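Local coordinates for protein polyketide synthase (Lyngbya majuscula 19L, PDB 3QIT) that probably hydrolyses the thioester of the finished curacin chain and promotes its decarboxylation with loss of sulfate, giving the terminal alkene of curacin A, at residues A58-G63 and A186-Q191; S168-A173 and V197-D202. One frame throughout, in Å; residues are numbered along the deposited sequence. Where two conformers were deposited one is given.

Interaction 1. Residues A58-G63 and A186-Q191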
ATOM      1  N   ALA B  58     -21.664   5.475  -8.941  1.00 15.19           N
ATOM      2  CA  ALA B  58     -20.398   6.176  -8.863  1.00 14.18           C
ATOM      3  C   ALA B  58     -19.918   6.092  -7.406  1.00 16.14           C
ATOM      4  O   ALA B  58     -20.367   6.861  -6.572  1.00 16.91           O
ATOM      5  CB  ALA B  58     -20.557   7.657  -9.315  1.00 15.65           C
ATOM      6  N   PRO B  59     -18.987   5.183  -7.114  1.00 14.28           N
ATOM      7  CA  PRO B  59     -18.435   5.076  -5.743  1.00 13.36           C
ATOM      8  C   PRO B  59     -17.572   6.275  -5.434  1.00 15.11           C
ATOM      9  O   PRO B  59     -16.896   6.813  -6.327  1.00 17.36           O
ATOM     10  CB  PRO B  59     -17.549   3.828  -5.805  1.00 16.87           C
ATOM     11  CG  PRO B  59     -17.237   3.656  -7.240  1.00 21.34           C
ATOM     12  CD  PRO B  59     -18.410   4.165  -8.013  1.00 16.06           C
ATOM     13  N   ASP B  60     -17.595   6.703  -4.171  1.00 13.85           N
ATOM     14  CA  ASP B  60     -16.569   7.621  -3.687  1.00 12.40           C
ATOM     15  C   ASP B  60     -15.321   6.761  -3.407  1.00 12.89           C
ATOM     16  O   ASP B  60     -15.375   5.780  -2.644  1.00 12.52           O
ATOM     17  CB  ASP B  60     -16.998   8.277  -2.362  1.00 14.47           C
ATOM     18  CG  ASP B  60     -18.111   9.323  -2.510  1.00 16.15           C
ATOM     19  OD1 ASP B  60     -18.160  10.087  -3.494  1.00 17.03           O
ATOM     20  OD2 ASP B  60     -18.954   9.397  -1.587  1.00 16.27           O
ATOM     21  N   LEU B  61     -14.176   7.122  -3.960  1.00 14.03           N
ATOM     22  CA  LEU B  61     -12.942   6.418  -3.617  1.00 13.79           C
ATOM     23  C   LEU B  61     -12.627   6.666  -2.142  1.00 16.00           C
ATOM     24  O   LEU B  61     -13.062   7.693  -1.595  1.00 13.58           O
ATOM     25  CB  LEU B  61     -11.803   6.879  -4.532  1.00 16.42           C
ATOM     26  CG  LEU B  61     -11.979   6.548  -6.017  1.00 17.12           C
ATOM     27  CD1 LEU B  61     -10.829   7.169  -6.818  1.00 20.69           C
ATOM     28  CD2 LEU B  61     -12.071   5.013  -6.233  1.00 16.57           C
ATOM     29  N   PHE B  62     -11.920   5.743  -1.479  1.00 12.65           N
ATOM     30  CA  PHE B  62     -11.594   5.964  -0.052  1.00 11.02           C
ATOM     31  C   PHE B  62     -10.898   7.305   0.124  1.00 13.36           C
ATOM     32  O   PHE B  62     -10.131   7.742  -0.747  1.00 14.27           O
ATOM     33  CB  PHE B  62     -10.707   4.854   0.521  1.00 12.85           C
ATOM     34  CG  PHE B  62     -11.448   3.555   0.811  1.00 12.19           C
ATOM     35  CD1 PHE B  62     -12.605   3.543   1.591  1.00 15.25           C
ATOM     36  CD2 PHE B  62     -10.955   2.361   0.321  1.00 13.00           C
ATOM     37  CE1 PHE B  62     -13.295   2.300   1.848  1.00 13.33           C
ATOM     38  CE2 PHE B  62     -11.606   1.143   0.579  1.00 14.42           C
ATOM     39  CZ  PHE B  62     -12.779   1.117   1.341  1.00 18.59           C
ATOM     40  N   GLY B  63     -11.222   7.981   1.222  1.00 13.16           N
ATOM     41  CA  GLY B  63     -10.718   9.328   1.480  1.00 16.66           C
ATOM     42  C   GLY B  63     -11.411  10.462   0.731  1.00 14.96           C
ATOM     43  O   GLY B  63     -11.075  11.621   0.937  1.00 15.96           O
ATOM     44  N   ALA B 186     -19.865  21.273  -3.096  1.00 16.88           N
ATOM     45  CA  ALA B 186     -19.242  21.782  -1.853  1.00 15.64           C
ATOM     46  C   ALA B 186     -20.029  21.389  -0.598  1.00 16.60           C
ATOM     47  O   ALA B 186     -19.441  21.066   0.429  1.00 16.93           O
ATOM     48  CB  ALA B 186     -19.067  23.312  -1.923  1.00 17.67           C
ATOM     49  N   GLN B 187     -21.364  21.483  -0.675  1.00 18.90           N
ATOM     50  CA  GLN B 187     -22.291  21.020   0.347  1.00 21.83           C
ATOM     51  C   GLN B 187     -21.975  19.608   0.809  1.00 21.19           C
ATOM     52  O   GLN B 187     -21.946  19.332   2.008  1.00 19.23           O
ATOM     53  CB  GLN B 187     -23.709  21.079  -0.281  1.00 21.83           C
ATOM     54  CG  GLN B 187     -24.915  20.620   0.514  1.00 27.24           C
ATOM     55  CD  GLN B 187     -26.226  20.878  -0.286  1.00 25.04           C
ATOM     56  OE1 GLN B 187     -26.478  20.245  -1.310  1.00 29.40           O
ATOM     57  NE2 GLN B 187     -27.039  21.811   0.182  1.00 28.40           N
ATOM     58  N   ARG B 188     -21.657  18.733  -0.138  1.00 16.95           N
ATOM     59  CA  ARG B 188     -21.417  17.342   0.191  1.00 18.89           C
ATOM     60  C   ARG B 188     -20.063  17.113   0.885  1.00 17.35           C
ATOM     61  O   ARG B 188     -19.926  16.214   1.713  1.00 17.36           O
ATOM     62  CB  ARG B 188     -21.553  16.464  -1.058  1.00 15.74           C
ATOM     63  CG  ARG B 188     -21.515  14.980  -0.745  1.00 15.81           C
ATOM     64  CD  ARG B 188     -22.153  14.172  -1.857  1.00 12.35           C
ATOM     65  NE  ARG B 188     -22.173  12.742  -1.534  1.00 13.22           N
ATOM     66  CZ  ARG B 188     -21.229  11.854  -1.862  1.00 16.37           C
ATOM     67  NH1 ARG B 188     -20.142  12.236  -2.515  1.00 15.57           N
ATOM     68  NH2 ARG B 188     -21.383  10.567  -1.523  1.00 15.55           N
ATOM     69  N   ILE B 189     -19.080  17.940   0.542  1.00 15.93           N
ATOM     70  CA  ILE B 189     -17.707  17.706   0.994  1.00 15.26           C
ATOM     71  C   ILE B 189     -17.145  18.813   1.863  1.00 18.46           C
ATOM     72  O   ILE B 189     -15.944  19.036   1.877  1.00 19.17           O
ATOM     73  CB  ILE B 189     -16.743  17.378  -0.164  1.00 15.63           C
ATOM     74  CG1 ILE B 189     -16.743  18.473  -1.258  1.00 15.14           C
ATOM     75  CG2 ILE B 189     -17.062  15.949  -0.711  1.00 15.54           C
ATOM     76  CD1 ILE B 189     -15.506  18.355  -2.205  1.00 16.85           C
ATOM     77  N   THR B 190     -18.015  19.469   2.620  1.00 16.65           N
ATOM     78  CA  THR B 190     -17.532  20.387   3.669  1.00 15.70           C
ATOM     79  C   THR B 190     -18.117  20.007   5.029  1.00 19.06           C
ATOM     80  O   THR B 190     -19.176  19.356   5.105  1.00 19.64           O
ATOM     81  CB  THR B 190     -17.837  21.853   3.364  1.00 18.96           C
ATOM     82  OG1 THR B 190     -19.218  21.999   2.988  1.00 18.29           O
ATOM     83  CG2 THR B 190     -16.938  22.355   2.233  1.00 20.55           C
ATOM     84  N   GLN B 191     -17.446  20.451   6.094  1.00 16.86           N
ATOM     85  CA  GLN B 191     -17.900  20.184   7.452  1.00 21.68           C
ATOM     86  C   GLN B 191     -17.382  21.308   8.334  1.00 23.69           C
ATOM     87  O   GLN B 191     -16.323  21.896   8.021  1.00 19.49           O
ATOM     88  CB  GLN B 191     -17.385  18.824   7.948  1.00 23.57           C
ATOM     89  CG  GLN B 191     -15.865  18.811   8.211  1.00 21.51           C
ATOM     90  CD  GLN B 191     -15.279  17.438   8.536  1.00 28.84           C
ATOM     91  OE1 GLN B 191     -14.095  17.339   8.838  1.00 30.43           O
ATOM     92  NE2 GLN B 191     -16.085  16.385   8.438  1.00 28.63           N
TER
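The carboxylate of Asp60 sits at the edge of the Arg188 guanidinium, its CG in the guanidinium plane, and the two flat groups are twisted 37° from each other. The grip is end-on through both terminal nitrogens. Arg188 NH1 reaches Asp60 OD1 at 3.1 Å along a nearly straight N-H...O line of 172°, whereas Arg188 NH2 approaches Asp60 OD2 more closely, at 2.7 Å, but with OD2 tilted from the guanidinium plane. Each oxygen accepts on its syn lone pair, as in a bidentate salt bridge; a further NH1 to OD2 bond is weak. Arg188, the last residue of helix 179-188, has CG anti to its own N (chi1 -172°), and the chain stays extended to NE, which carries the charge across to Asp60, next after Pro59. Both groups have further partners: Arg188 NE pairs with Glu6 and NH1 bonds Gln38, while the backbone N of Gly39 and of Arg66 bond Asp60 OD1 and OD2. The pair thus ties the end of helix 179-188 to the chain at the C-terminal end of main-sheet strand 55-59. In this buried site the guanidinium and backbone donors would be expected to favour an ionised Asp60, though Glu6 shares the positive charge.

Interaction 2. Residues S168-A173 and V197-D202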
ATOM      1  N   SER B 168     -17.025  28.469  -4.528  1.00 18.56           N
ATOM      2  CA  SER B 168     -16.313  29.383  -5.429  0.60 21.34           C
ATOM      3  C   SER B 168     -14.967  28.793  -5.853  1.00 19.94           C
ATOM      4  O   SER B 168     -14.559  28.904  -7.024  1.00 22.85           O
ATOM      5  CB  SER B 168     -16.105  30.742  -4.756  0.60 23.07           C
ATOM      6  OG  SER B 168     -17.349  31.368  -4.499  0.60 30.79           O
ATOM      7  N   ARG B 169     -14.272  28.175  -4.898  1.00 19.31           N
ATOM      8  CA  ARG B 169     -13.017  27.516  -5.199  1.00 15.20           C
ATOM      9  C   ARG B 169     -13.215  26.368  -6.194  1.00 20.35           C
ATOM     10  O   ARG B 169     -12.405  26.190  -7.092  1.00 20.73           O
ATOM     11  CB  ARG B 169     -12.321  27.012  -3.928  1.00 20.58           C
ATOM     12  CG  ARG B 169     -10.951  26.412  -4.235  1.00 24.69           C
ATOM     13  CD  ARG B 169     -10.067  26.360  -3.019  1.00 26.20           C
ATOM     14  NE  ARG B 169      -9.548  27.684  -2.677  1.00 27.39           N
ATOM     15  CZ  ARG B 169      -8.610  27.891  -1.760  1.00 26.87           C
ATOM     16  NH1 ARG B 169      -8.088  26.861  -1.110  1.00 20.70           N
ATOM     17  NH2 ARG B 169      -8.199  29.123  -1.485  1.00 24.48           N
ATOM     18  N   LEU B 170     -14.284  25.588  -6.044  1.00 16.63           N
ATOM     19  CA  LEU B 170     -14.558  24.549  -7.049  1.00 20.36           C
ATOM     20  C   LEU B 170     -14.809  25.132  -8.450  1.00 21.57           C
ATOM     21  O   LEU B 170     -14.326  24.565  -9.451  1.00 21.94           O
ATOM     22  CB  LEU B 170     -15.751  23.686  -6.632  1.00 19.52           C
ATOM     23  CG  LEU B 170     -15.635  22.923  -5.302  1.00 16.65           C
ATOM     24  CD1 LEU B 170     -16.913  22.093  -5.118  1.00 18.17           C
ATOM     25  CD2 LEU B 170     -14.376  22.022  -5.299  1.00 18.46           C
ATOM     26  N   ARG B 171     -15.575  26.231  -8.502  1.00 20.91           N
ATOM     27  CA  ARG B 171     -15.925  26.847  -9.788  0.60 22.84           C
ATOM     28  C   ARG B 171     -14.706  27.506 -10.445  1.00 26.55           C
ATOM     29  O   ARG B 171     -14.602  27.523 -11.680  1.00 26.08           O
ATOM     30  CB  ARG B 171     -17.125  27.809  -9.668  0.60 25.57           C
ATOM     31  CG  ARG B 171     -17.804  28.146 -11.014  0.60 26.24           C
ATOM     32  CD  ARG B 171     -19.112  28.931 -10.828  0.60 27.77           C
ATOM     33  NE  ARG B 171     -19.786  29.184 -12.106  0.60 28.74           N
ATOM     34  CZ  ARG B 171     -20.567  30.230 -12.366  0.60 32.72           C
ATOM     35  NH1 ARG B 171     -20.791  31.155 -11.437  0.60 33.49           N
ATOM     36  NH2 ARG B 171     -21.129  30.358 -13.563  0.60 31.97           N
ATOM     37  N   GLN B 172     -13.768  28.012  -9.645  1.00 24.28           N
ATOM     38  CA  GLN B 172     -12.541  28.548 -10.220  0.50 27.54           C
ATOM     39  C   GLN B 172     -11.716  27.431 -10.861  1.00 27.85           C
ATOM     40  O   GLN B 172     -11.120  27.652 -11.924  1.00 28.60           O
ATOM     41  CB  GLN B 172     -11.752  29.374  -9.195  0.50 29.15           C
ATOM     42  CG  GLN B 172     -12.504  30.650  -8.800  0.50 30.71           C
ATOM     43  CD  GLN B 172     -11.696  31.599  -7.932  0.50 31.80           C
ATOM     44  OE1 GLN B 172     -10.518  31.846  -8.186  0.50 32.47           O
ATOM     45  NE2 GLN B 172     -12.338  32.152  -6.912  0.50 31.42           N
ATOM     46  N   ALA B 173     -11.737  26.239 -10.251  1.00 22.95           N
ATOM     47  CA  ALA B 173     -11.012  25.059 -10.745  1.00 26.21           C
ATOM     48  C   ALA B 173     -11.654  24.490 -12.012  1.00 23.99           C
ATOM     49  O   ALA B 173     -10.957  23.997 -12.907  1.00 24.71           O
ATOM     50  CB  ALA B 173     -10.931  23.983  -9.662  1.00 27.89           C
ATOM     51  N   VAL B 197     -15.702  26.300   7.801  1.00 23.55           N
ATOM     52  CA  VAL B 197     -15.884  24.937   7.267  1.00 19.23           C
ATOM     53  C   VAL B 197     -14.622  24.517   6.529  1.00 18.12           C
ATOM     54  O   VAL B 197     -13.902  25.356   6.007  1.00 21.18           O
ATOM     55  CB  VAL B 197     -17.115  24.794   6.334  1.00 20.87           C
ATOM     56  CG1 VAL B 197     -18.387  25.205   7.076  1.00 26.56           C
ATOM     57  CG2 VAL B 197     -16.947  25.618   5.032  1.00 20.97           C
ATOM     58  N   ARG B 198     -14.366  23.222   6.515  1.00 17.29           N
ATOM     59  CA  ARG B 198     -13.202  22.684   5.821  1.00 18.64           C
ATOM     60  C   ARG B 198     -13.669  21.568   4.911  1.00 20.89           C
ATOM     61  O   ARG B 198     -14.787  21.036   5.081  1.00 18.03           O
ATOM     62  CB  ARG B 198     -12.192  22.142   6.815  1.00 18.61           C
ATOM     63  CG  ARG B 198     -12.666  20.909   7.581  1.00 18.36           C
ATOM     64  CD  ARG B 198     -11.570  20.360   8.514  1.00 25.53           C
ATOM     65  NE  ARG B 198     -12.052  19.195   9.258  1.00 24.19           N
ATOM     66  CZ  ARG B 198     -11.339  18.499  10.148  1.00 32.14           C
ATOM     67  NH1 ARG B 198     -10.079  18.822  10.417  1.00 32.90           N
ATOM     68  NH2 ARG B 198     -11.897  17.468  10.772  1.00 32.73           N
ATOM     69  N   TRP B 199     -12.819  21.186   3.958  1.00 17.54           N
ATOM     70  CA  TRP B 199     -13.098  19.999   3.170  1.00 14.90           C
ATOM     71  C   TRP B 199     -13.212  18.766   4.051  1.00 16.65           C
ATOM     72  O   TRP B 199     -12.495  18.640   5.036  1.00 18.32           O
ATOM     73  CB  TRP B 199     -11.997  19.727   2.148  1.00 14.91           C
ATOM     74  CG  TRP B 199     -11.761  20.840   1.141  1.00 13.57           C
ATOM     75  CD1 TRP B 199     -10.584  21.483   0.921  1.00 17.18           C
ATOM     76  CD2 TRP B 199     -12.704  21.382   0.199  1.00 16.69           C
ATOM     77  NE1 TRP B 199     -10.716  22.379  -0.118  1.00 16.19           N
ATOM     78  CE2 TRP B 199     -12.021  22.369  -0.551  1.00 17.23           C
ATOM     79  CE3 TRP B 199     -14.070  21.136  -0.081  1.00 17.39           C
ATOM     80  CZ2 TRP B 199     -12.641  23.108  -1.568  1.00 15.20           C
ATOM     81  CZ3 TRP B 199     -14.690  21.871  -1.095  1.00 17.79           C
ATOM     82  CH2 TRP B 199     -13.973  22.859  -1.821  1.00 14.04           C
ATOM     83  N   SER B 200     -14.115  17.859   3.694  1.00 12.63           N
ATOM     84  CA  SER B 200     -14.328  16.673   4.518  1.00 14.30           C
ATOM     85  C   SER B 200     -13.696  15.407   3.911  1.00 18.32           C
ATOM     86  O   SER B 200     -13.752  14.329   4.507  1.00 19.41           O
ATOM     87  CB  SER B 200     -15.824  16.491   4.792  1.00 21.21           C
ATOM     88  OG  SER B 200     -16.490  16.272   3.576  1.00 23.61           O
ATOM     89  N   TRP B 201     -13.053  15.563   2.762  1.00 16.04           N
ATOM     90  CA  TRP B 201     -12.171  14.519   2.220  1.00 13.22           C
ATOM     91  C   TRP B 201     -10.817  14.543   2.972  1.00 14.28           C
ATOM     92  O   TRP B 201     -10.536  15.467   3.741  1.00 13.81           O
ATOM     93  CB  TRP B 201     -12.040  14.628   0.694  1.00 13.27           C
ATOM     94  CG  TRP B 201     -11.609  15.963   0.128  1.00 14.75           C
ATOM     95  CD1 TRP B 201     -12.430  16.972  -0.337  1.00 15.63           C
ATOM     96  CD2 TRP B 201     -10.259  16.431  -0.031  1.00 16.52           C
ATOM     97  NE1 TRP B 201     -11.654  18.023  -0.821  1.00 16.39           N
ATOM     98  CE2 TRP B 201     -10.325  17.710  -0.633  1.00 17.88           C
ATOM     99  CE3 TRP B 201      -8.995  15.862   0.227  1.00 15.56           C
ATOM    100  CZ2 TRP B 201      -9.176  18.455  -0.932  1.00 17.30           C
ATOM    101  CZ3 TRP B 201      -7.843  16.604  -0.083  1.00 16.37           C
ATOM    102  CH2 TRP B 201      -7.954  17.889  -0.651  1.00 18.09           C
ATOM    103  N   ASP B 202     -10.007  13.509   2.785  1.00 12.56           N
ATOM    104  CA  ASP B 202      -8.806  13.331   3.628  1.00 13.61           C
ATOM    105  C   ASP B 202      -7.661  14.197   3.126  1.00 14.72           C
ATOM    106  O   ASP B 202      -7.125  13.929   2.060  1.00 16.56           O
ATOM    107  CB  ASP B 202      -8.371  11.857   3.604  1.00 14.98           C
ATOM    108  CG  ASP B 202      -7.372  11.519   4.700  1.00 18.43           C
ATOM    109  OD1 ASP B 202      -6.657  12.439   5.175  1.00 18.51           O
ATOM    110  OD2 ASP B 202      -7.297  10.327   5.086  1.00 16.39           O
TER
HETATM  111  O   HOH W   1      -8.567  23.944  -1.333  1.00 18.66           O
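Leu170 and Trp199 meet from opposite directions at the outer end of the indole: Leu170 CD2 lies 3.6 Å from Trp199 CH2, and Leu170 CG follows at 3.9 Å from the same carbon. The methyl comes in obliquely to the ring, and the contact is van der Waals. Trp199 has CG anti to its carbonyl carbon (chi1 -59°), which sends the six-membered ring from the strand toward helix 163-173. Close packing continues within the second segment, where Trp201 NE1 lies 3.3 Å above one face of the Trp199 ring, offset toward the rim, and the Trp199 CB in turn rests over a face of the Trp201 ring. Phe160 and His157 add edge-to-face contacts with Trp199, and Leu185 and Ala186 of helix 179-188 touch Leu170.

Strand 196-199 pairs antiparallel with strand 190-193 as a small two-stranded hairpin. In sequence, both strands and helix 163-173 fall between main-sheet strands 120-126 and 234-239 of the alpha/beta hydrolase, an insertion consistent with the lid subdomain of such thioesterases. The contact therefore joins a helix to the hairpin within that insertion.

The other side is looser. Exposed Arg169 brings its CD to the indole edge, near the ring plane, but no closer than 4.4 Å from Trp199 CZ2. Beyond it a water takes over: it accepts from Arg169 NH1 at 3.0 Å and from Trp199 NE1 at 2.9 Å, lying in the plane of both flat groups.

Interaction 1 is buried and charged, and it spans from the chain at the C-terminal end of strand 55-59 to helix 179-188 of the insertion; interaction 2 is partly buried, mainly apolar and lies within the insertion, with a water bridging Arg169 and Trp199 on its more open side. The centres of the two interactions lie about 10 Å apart. They share one small sheet, since the segments 186-191 and 197-202 contribute its neighbouring strands, and helices 179-188 and 163-173 follow each other in the chain. Direct contacts couple the two: Gln191 OE1 lies 2.8 Å from Arg198 NE, and Ile189 O is also 2.8 Å from Ser200 N, both probable hydrogen bonds. Across to the main body, Gly63 O packs against Trp201 CB at 3.2 Å.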